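Local coordinates for SPCC1919.03c protein (Schizosaccharomyces pombe, PDB 2QRD) that probably serves as the beta subunit of AMP-activated protein kinase, holding the heterotrimer together and steering the kinase's location and substrate choice during glucose limitation, at residues T79-H83 against R84-T88. Sequence-based numbering, arbitrary orientation.
Sequences TTRYH and RKYVT
R81 and Y86 face each other as a non-hydrogen-bonded antiparallel pair, and their side chains run side by side in the same direction. From CB outward, R81 lies along the ring of Y86. Its CB is 4.0 Å from CE2 of Y86, and CG settles closer on that same ring atom, at 3.6 Å. CG stands anti to the backbone N (chi1 -155°), which starts the chain along the ring. CD and NE stay within about 4.2 Å of Y86 CE2, a bend at chi3 (-37°) turns the guanidinium to the phenol end, and CZ comes nearest to Y86 OH, at 3.6 Å. There CE2 of Y86 sits over one guanidinium face, while NH1 lies at the ring edge, near its plane; the two planes are 62° apart. NH1 is modelled close to the Y86 hydroxyl, but at a poor angle for a hydrogen bond. With an alanine at Y86 the ring along the R81 stem is gone, and the guanidinium would probably be left to turn.

On either side of this pair, T80 with V87 and Y82 with K85 exchange two backbone hydrogen bonds each, V87 N to T80 O measuring 2.9 Å. A type II' turn from Y82 to K85 closes the hairpin; beside it H83 CD2 lies over the centre of one face of the Y82 ring, 3.3 Å above its plane. On the sheet face away from R81 and Y86, CB of Y82 touches CG2 of V87 at 3.9 Å. Y86, V87 and T88 also pair in parallel with a strand of another subunit, carrying the interaction domain's sheet into its partner, consistent with a role in heterotrimer formation; T80 OG1 hydrogen-bonds to K118 O of the SNF1-like kinase chain.

OG1 of T79 and OG1 of T88 share a hydrogen bond, unusually short as modelled at 2.5 Å. Main-chain hydrogen bonds of the T80-V87 and Y82-K85 pairs fix the register, whereas R81 and Y86 add van der Waals contact without a secure polar bond.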
ATOM      1  N   THR B  79     -14.245  -1.811  -2.778  1.00 53.34           N
ATOM      2  CA  THR B  79     -13.745  -2.822  -3.709  1.00 53.58           C
ATOM      3  C   THR B  79     -14.172  -2.416  -5.071  1.00 53.26           C
ATOM      4  O   THR B  79     -15.296  -2.008  -5.272  1.00 54.84           O
ATOM      5  CB  THR B  79     -14.276  -4.249  -3.385  1.00 53.53           C
ATOM      6  OG1 THR B  79     -13.746  -4.668  -2.124  1.00 54.68           O
ATOM      7  CG2 THR B  79     -13.820  -5.276  -4.434  1.00 52.26           C
ATOM      8  N   THR B  80     -13.268  -2.494  -6.019  1.00 53.24           N
ATOM      9  CA  THR B  80     -13.627  -2.179  -7.393  1.00 52.43           C
ATOM     10  C   THR B  80     -12.945  -3.171  -8.337  1.00 51.97           C
ATOM     11  O   THR B  80     -11.962  -3.810  -7.950  1.00 52.56           O
ATOM     12  CB  THR B  80     -13.331  -0.676  -7.735  1.00 52.45           C
ATOM     13  OG1 THR B  80     -14.068  -0.328  -8.895  1.00 53.62           O
ATOM     14  CG2 THR B  80     -11.836  -0.379  -8.000  1.00 51.40           C
ATOM     15  N   ARG B  81     -13.491  -3.313  -9.536  1.00 51.11           N
ATOM     16  CA  ARG B  81     -12.926  -4.149 -10.595  1.00 51.42           C
ATOM     17  C   ARG B  81     -11.906  -3.332 -11.385  1.00 50.45           C
ATOM     18  O   ARG B  81     -12.188  -2.204 -11.794  1.00 50.23           O
ATOM     19  CB  ARG B  81     -14.043  -4.628 -11.555  1.00 50.81           C
ATOM     20  CG  ARG B  81     -13.754  -5.940 -12.314  1.00 52.83           C
ATOM     21  CD  ARG B  81     -14.903  -6.422 -13.239  1.00 53.04           C
ATOM     22  NE  ARG B  81     -16.258  -6.193 -12.710  1.00 59.92           N
ATOM     23  CZ  ARG B  81     -17.089  -7.131 -12.222  1.00 60.83           C
ATOM     24  NH1 ARG B  81     -16.734  -8.404 -12.170  1.00 62.11           N
ATOM     25  NH2 ARG B  81     -18.305  -6.797 -11.795  1.00 61.82           N
ATOM     26  N   TYR B  82     -10.717  -3.897 -11.571  1.00 49.91           N
ATOM     27  CA  TYR B  82      -9.711  -3.345 -12.457  1.00 48.72           C
ATOM     28  C   TYR B  82      -9.479  -4.386 -13.548  1.00 49.57           C
ATOM     29  O   TYR B  82      -8.783  -5.368 -13.325  1.00 50.32           O
ATOM     30  CB  TYR B  82      -8.406  -2.950 -11.704  1.00 47.67           C
ATOM     31  CG  TYR B  82      -7.394  -2.310 -12.630  1.00 46.84           C
ATOM     32  CD1 TYR B  82      -7.545  -0.984 -13.053  1.00 44.40           C
ATOM     33  CD2 TYR B  82      -6.338  -3.067 -13.177  1.00 45.45           C
ATOM     34  CE1 TYR B  82      -6.637  -0.408 -13.938  1.00 46.87           C
ATOM     35  CE2 TYR B  82      -5.452  -2.518 -14.107  1.00 44.34           C
ATOM     36  CZ  TYR B  82      -5.599  -1.194 -14.479  1.00 46.69           C
ATOM     37  OH  TYR B  82      -4.713  -0.645 -15.373  1.00 45.30           O
ATOM     38  N   HIS B  83     -10.056  -4.142 -14.730  1.00 49.73           N
ATOM     39  CA  HIS B  83     -10.161  -5.119 -15.811  1.00 49.97           C
ATOM     40  C   HIS B  83     -10.782  -6.363 -15.171  1.00 49.83           C
ATOM     41  O   HIS B  83     -11.851  -6.261 -14.588  1.00 49.53           O
ATOM     42  CB  HIS B  83      -8.820  -5.322 -16.533  1.00 50.58           C
ATOM     43  CG  HIS B  83      -8.246  -4.047 -17.080  1.00 52.56           C
ATOM     44  ND1 HIS B  83      -8.035  -3.839 -18.426  1.00 54.97           N
ATOM     45  CD2 HIS B  83      -7.892  -2.892 -16.464  1.00 55.07           C
ATOM     46  CE1 HIS B  83      -7.549  -2.623 -18.613  1.00 54.73           C
ATOM     47  NE2 HIS B  83      -7.451  -2.028 -17.440  1.00 54.79           N
ATOM     48  N   ARG B  84     -10.121  -7.513 -15.203  1.00 49.80           N
ATOM     49  CA  ARG B  84     -10.733  -8.681 -14.569  1.00 50.21           C
ATOM     50  C   ARG B  84     -10.280  -9.053 -13.165  1.00 49.54           C
ATOM     51  O   ARG B  84     -10.635 -10.086 -12.623  1.00 50.46           O
ATOM     52  CB  ARG B  84     -10.633  -9.868 -15.539  1.00 50.56           C
ATOM     53  CG  ARG B  84     -11.406  -9.690 -16.832  1.00 51.51           C
ATOM     54  CD  ARG B  84     -11.166 -10.885 -17.721  1.00 54.57           C
ATOM     55  NE  ARG B  84     -12.010 -10.909 -18.915  1.00 55.39           N
ATOM     56  CZ  ARG B  84     -13.309 -11.223 -18.898  1.00 57.73           C
ATOM     57  NH1 ARG B  84     -13.918 -11.514 -17.732  1.00 56.89           N
ATOM     58  NH2 ARG B  84     -14.005 -11.238 -20.040  1.00 56.46           N
ATOM     59  N   LYS B  85      -9.538  -8.173 -12.545  1.00 49.88           N
ATOM     60  CA  LYS B  85      -9.127  -8.388 -11.157  1.00 49.19           C
ATOM     61  C   LYS B  85      -9.809  -7.383 -10.232  1.00 50.18           C
ATOM     62  O   LYS B  85     -10.403  -6.437 -10.700  1.00 51.19           O
ATOM     63  CB  LYS B  85      -7.596  -8.378 -11.064  1.00 49.20           C
ATOM     64  CG  LYS B  85      -6.987  -9.472 -11.989  1.00 45.51           C
ATOM     65  CD  LYS B  85      -5.495  -9.637 -11.769  1.00 45.64           C
ATOM     66  CE  LYS B  85      -4.958 -10.711 -12.742  1.00 41.80           C
ATOM     67  NZ  LYS B  85      -3.493 -10.773 -12.541  1.00 38.49           N
ATOM     68  N   TYR B  86      -9.758  -7.609  -8.930  1.00 50.79           N
ATOM     69  CA  TYR B  86     -10.423  -6.740  -7.975  1.00 51.11           C
ATOM     70  C   TYR B  86      -9.433  -6.116  -7.013  1.00 51.54           C
ATOM     71  O   TYR B  86      -8.579  -6.807  -6.512  1.00 53.11           O
ATOM     72  CB  TYR B  86     -11.454  -7.576  -7.220  1.00 51.39           C
ATOM     73  CG  TYR B  86     -12.479  -8.183  -8.147  1.00 50.73           C
ATOM     74  CD1 TYR B  86     -12.318  -9.475  -8.636  1.00 51.34           C
ATOM     75  CD2 TYR B  86     -13.592  -7.448  -8.562  1.00 49.37           C
ATOM     76  CE1 TYR B  86     -13.239 -10.030  -9.493  1.00 50.77           C
ATOM     77  CE2 TYR B  86     -14.525  -7.984  -9.405  1.00 49.61           C
ATOM     78  CZ  TYR B  86     -14.349  -9.273  -9.884  1.00 52.38           C
ATOM     79  OH  TYR B  86     -15.277  -9.830 -10.752  1.00 52.91           O
ATOM     80  N   VAL B  87      -9.527  -4.813  -6.769  1.00 51.98           N
ATOM     81  CA  VAL B  87      -8.680  -4.120  -5.791  1.00 51.72           C
ATOM     82  C   VAL B  87      -9.548  -3.603  -4.610  1.00 51.55           C
ATOM     83  O   VAL B  87     -10.465  -2.773  -4.791  1.00 50.06           O
ATOM     84  CB  VAL B  87      -8.002  -2.856  -6.384  1.00 52.60           C
ATOM     85  CG1 VAL B  87      -6.774  -2.412  -5.542  1.00 51.24           C
ATOM     86  CG2 VAL B  87      -7.698  -3.003  -7.842  1.00 52.31           C
ATOM     87  N   THR B  88      -9.256  -4.072  -3.404  1.00 51.88           N
ATOM     88  CA  THR B  88      -9.879  -3.458  -2.229  1.00 52.26           C
ATOM     89  C   THR B  88      -8.896  -2.506  -1.639  1.00 52.10           C
ATOM     90  O   THR B  88      -7.902  -2.921  -1.075  1.00 52.43           O
ATOM     91  CB  THR B  88     -10.380  -4.481  -1.262  1.00 51.71           C
ATOM     92  OG1 THR B  88     -11.332  -5.271  -1.957  1.00 52.07           O
ATOM     93  CG2 THR B  88     -11.049  -3.821  -0.066  1.00 52.47           C
TER